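Local coordinates for protein Alpha/beta hydrolase (Streptomyces albidoflavus, PDB 6KSU) that probably catalyses the head-to-tail macrolactamization of non-ribosomal peptides, coupling residues of opposite chirality, as a cyclase related to penicillin-binding proteins and beta-lactamases, at residues G207-G219 with H245-V258. Numbering follows the deposited sequence.
Sequences GIEPAFLHDPRPG and HMASLSLAAAGGLV
Backbone bonding joins Phe212 and Leu257 in a single beta bridge: Leu213 N donates to Gly256 O over 2.7 Å, a fairly straight bond (163°), and Val258 N reaches Ala211 O at 3.0 Å from above the carbonyl plane. Gly256 O also takes a CA-H contact from Phe212. One water prolongs the pairing, accepting from Ala211 N while donating to Glu209 O and Val258 O.

Val258 CG2 lies 3.3 Å from Leu213 N and meets Leu213 CD2 at 3.7 Å, the two side chains crossing at about a right angle. With CG turned anti to its carbonyl carbon (chi1 -69°), Leu213 sends CD1 toward Gly255 O and the Ala247 methyl. Phe212 and Leu257 run side by side, Phe212 CE1 lying 3.9 Å from Leu257 CD2. Leu249 CD1 touches both His214 CB (3.6 Å) and Pro216 CD.

The polar side-chain contact, His214 NE2 to Ala247 O at 2.6 Å near the imidazole plane, is weak (119°). Ala254 O accepts from Lys86 of a probable SxxK active site.

Asp215 OD1 accepts from Arg217 N in an Asx turn, and the Arg217 guanidinium grips the carboxylate side-on through NE and NH2 in a salt bridge, which should stiffen the loop beyond the bridge. Two backbone bonds and methyl packing thus tie the loop after helix 194-206 to the chain on either side of helix 252-255, the one side-chain bond across being weak.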
# COMPACT_ATOMS: atom_id res chain seq x y z
N GLY A 207 21.02 -6.29 -4.50
CA GLY A 207 21.23 -6.37 -5.93
C GLY A 207 20.25 -5.56 -6.75
O GLY A 207 20.20 -5.73 -7.97
N ILE A 208 19.50 -4.66 -6.11
CA ILE A 208 18.45 -3.88 -6.77
C ILE A 208 19.05 -2.59 -7.29
O ILE A 208 19.60 -1.80 -6.51
CB ILE A 208 17.27 -3.58 -5.83
CG1 ILE A 208 16.51 -4.86 -5.46
CG2 ILE A 208 16.28 -2.66 -6.51
CD1 ILE A 208 15.78 -4.73 -4.13
N GLU A 209 18.93 -2.36 -8.59
CA GLU A 209 19.31 -1.07 -9.13
C GLU A 209 18.34 0.01 -8.64
O GLU A 209 17.14 -0.07 -8.93
CB GLU A 209 19.34 -1.10 -10.64
CG GLU A 209 19.65 0.27 -11.22
CD GLU A 209 20.13 0.23 -12.66
OE1 GLU A 209 19.89 -0.80 -13.35
OE2 GLU A 209 20.73 1.25 -13.09
N PRO A 210 18.81 1.01 -7.91
CA PRO A 210 17.91 2.01 -7.33
C PRO A 210 17.32 2.93 -8.38
O PRO A 210 18.02 3.43 -9.25
CB PRO A 210 18.81 2.78 -6.36
CG PRO A 210 20.05 1.91 -6.18
CD PRO A 210 20.21 1.22 -7.49
N ALA A 211 16.02 3.18 -8.26
CA ALA A 211 15.37 4.16 -9.11
C ALA A 211 14.19 4.74 -8.35
O ALA A 211 13.57 4.07 -7.51
CB ALA A 211 14.94 3.53 -10.44
N PHE A 212 13.88 6.00 -8.64
CA PHE A 212 12.88 6.74 -7.89
C PHE A 212 12.04 7.54 -8.87
O PHE A 212 12.52 7.92 -9.94
CB PHE A 212 13.53 7.69 -6.88
CG PHE A 212 14.53 7.01 -5.96
CD1 PHE A 212 14.13 6.48 -4.74
CD2 PHE A 212 15.87 6.90 -6.32
CE1 PHE A 212 15.04 5.86 -3.90
CE2 PHE A 212 16.78 6.29 -5.49
CZ PHE A 212 16.37 5.76 -4.27
N LEU A 213 10.77 7.76 -8.49
CA LEU A 213 9.95 8.76 -9.16
C LEU A 213 10.67 10.09 -9.24
O LEU A 213 10.79 10.69 -10.31
CB LEU A 213 8.59 8.90 -8.44
CG LEU A 213 7.73 7.66 -8.60
CD1 LEU A 213 6.33 7.81 -7.92
CD2 LEU A 213 7.61 7.35 -10.12
N HIS A 214 11.18 10.57 -8.11
CA HIS A 214 11.97 11.79 -8.06
C HIS A 214 13.15 11.60 -7.13
O HIS A 214 12.98 11.23 -5.97
CB HIS A 214 11.13 12.98 -7.57
CG HIS A 214 9.84 13.15 -8.30
ND1 HIS A 214 9.79 13.57 -9.62
CD2 HIS A 214 8.55 12.97 -7.91
CE1 HIS A 214 8.52 13.64 -10.00
NE2 HIS A 214 7.76 13.28 -8.98
N ASP A 215 14.34 11.91 -7.64
CA ASP A 215 15.56 11.89 -6.85
C ASP A 215 16.09 13.31 -6.71
O ASP A 215 16.63 13.87 -7.68
CB ASP A 215 16.61 10.98 -7.50
CG ASP A 215 17.79 10.70 -6.60
OD1 ASP A 215 17.95 11.42 -5.59
OD2 ASP A 215 18.60 9.78 -6.91
N PRO A 216 15.95 13.95 -5.54
CA PRO A 216 16.42 15.34 -5.39
C PRO A 216 17.91 15.48 -5.15
O PRO A 216 18.38 16.61 -4.96
CB PRO A 216 15.63 15.83 -4.16
CG PRO A 216 15.43 14.59 -3.35
CD PRO A 216 15.34 13.42 -4.31
N ARG A 217 18.67 14.39 -5.16
CA ARG A 217 20.10 14.58 -4.92
C ARG A 217 20.83 14.80 -6.24
O ARG A 217 20.44 14.24 -7.27
CB ARG A 217 20.70 13.37 -4.20
CG ARG A 217 19.96 12.91 -2.95
CD ARG A 217 20.30 11.46 -2.63
NE ARG A 217 19.92 10.58 -3.74
CZ ARG A 217 20.31 9.32 -3.88
NH1 ARG A 217 21.12 8.76 -2.98
NH2 ARG A 217 19.90 8.62 -4.93
N PRO A 218 21.88 15.62 -6.27
CA PRO A 218 22.72 15.64 -7.48
C PRO A 218 23.27 14.26 -7.76
O PRO A 218 23.03 13.70 -8.83
CB PRO A 218 23.80 16.67 -7.15
CG PRO A 218 23.84 16.73 -5.67
CD PRO A 218 22.44 16.46 -5.19
N GLY A 219 23.95 13.68 -6.77
CA GLY A 219 24.37 12.29 -6.87
C GLY A 219 25.60 12.17 -7.73
O GLY A 219 26.56 12.94 -7.59
N HIS A 245 1.58 11.42 -14.73
CA HIS A 245 1.30 11.41 -13.30
C HIS A 245 2.09 12.54 -12.65
O HIS A 245 3.28 12.71 -12.92
CB HIS A 245 1.68 10.07 -12.66
CG HIS A 245 3.15 9.80 -12.67
ND1 HIS A 245 3.79 9.17 -13.71
CD2 HIS A 245 4.12 10.08 -11.76
CE1 HIS A 245 5.08 9.07 -13.45
NE2 HIS A 245 5.31 9.62 -12.27
N MET A 246 1.41 13.32 -11.81
CA MET A 246 2.08 14.24 -10.90
C MET A 246 2.19 13.54 -9.56
O MET A 246 1.19 13.08 -9.00
CB MET A 246 1.31 15.56 -10.78
CG MET A 246 1.94 16.75 -11.53
SD MET A 246 0.78 18.12 -11.79
CE MET A 246 1.89 19.46 -12.24
N ALA A 247 3.42 13.41 -9.07
CA ALA A 247 3.69 12.78 -7.78
C ALA A 247 4.61 13.71 -7.01
O ALA A 247 5.73 13.98 -7.45
CB ALA A 247 4.31 11.39 -7.95
N SER A 248 4.12 14.23 -5.89
CA SER A 248 4.91 15.18 -5.13
C SER A 248 6.18 14.52 -4.59
O SER A 248 6.22 13.32 -4.32
CB SER A 248 4.08 15.76 -3.98
OG SER A 248 4.23 15.01 -2.79
N LEU A 249 7.23 15.33 -4.47
CA LEU A 249 8.52 14.85 -3.99
C LEU A 249 8.41 14.25 -2.59
O LEU A 249 9.01 13.21 -2.30
CB LEU A 249 9.53 15.99 -4.01
CG LEU A 249 10.88 15.60 -3.41
CD1 LEU A 249 11.59 14.63 -4.37
CD2 LEU A 249 11.75 16.81 -3.07
N SER A 250 7.63 14.89 -1.71
CA SER A 250 7.54 14.48 -0.32
C SER A 250 6.93 13.09 -0.13
O SER A 250 7.06 12.52 0.95
CB SER A 250 6.72 15.50 0.47
OG SER A 250 5.52 15.78 -0.23
N LEU A 251 6.28 12.53 -1.14
CA LEU A 251 5.69 11.20 -0.98
C LEU A 251 6.72 10.07 -1.06
O LEU A 251 6.35 8.91 -0.83
CB LEU A 251 4.58 10.98 -2.01
CG LEU A 251 3.28 11.70 -1.63
CD1 LEU A 251 2.48 12.23 -2.84
CD2 LEU A 251 2.41 10.80 -0.75
N ALA A 252 8.00 10.39 -1.29
CA ALA A 252 9.01 9.41 -1.70
C ALA A 252 9.08 8.20 -0.78
O ALA A 252 9.04 7.05 -1.26
CB ALA A 252 10.38 10.08 -1.78
N ALA A 253 9.22 8.41 0.54
CA ALA A 253 9.34 7.28 1.46
C ALA A 253 8.05 6.47 1.54
O ALA A 253 8.07 5.35 2.08
CB ALA A 253 9.75 7.76 2.87
N ALA A 254 6.95 7.01 1.05
CA ALA A 254 5.68 6.29 1.04
C ALA A 254 5.33 5.69 -0.32
O ALA A 254 4.59 4.71 -0.36
CB ALA A 254 4.55 7.22 1.52
N GLY A 255 5.85 6.24 -1.43
CA GLY A 255 5.44 5.72 -2.73
C GLY A 255 6.37 5.93 -3.92
O GLY A 255 6.00 5.61 -5.05
N GLY A 256 7.57 6.45 -3.69
CA GLY A 256 8.41 6.91 -4.78
C GLY A 256 9.42 5.95 -5.37
O GLY A 256 10.21 6.38 -6.21
N LEU A 257 9.46 4.68 -4.95
CA LEU A 257 10.39 3.71 -5.48
C LEU A 257 9.93 3.15 -6.83
O LEU A 257 8.74 3.01 -7.11
CB LEU A 257 10.59 2.54 -4.52
CG LEU A 257 11.86 2.66 -3.70
CD1 LEU A 257 11.84 1.65 -2.57
CD2 LEU A 257 13.08 2.51 -4.61
N VAL A 258 10.91 2.80 -7.65
CA VAL A 258 10.72 2.36 -9.03
C VAL A 258 11.59 1.13 -9.26
O VAL A 258 12.82 1.21 -9.13
CB VAL A 258 11.10 3.48 -10.03
CG1 VAL A 258 11.04 2.98 -11.49
CG2 VAL A 258 10.20 4.74 -9.80
O HOH W 1 14.98 0.57 -7.32
O HOH W 2 10.77 9.56 -5.46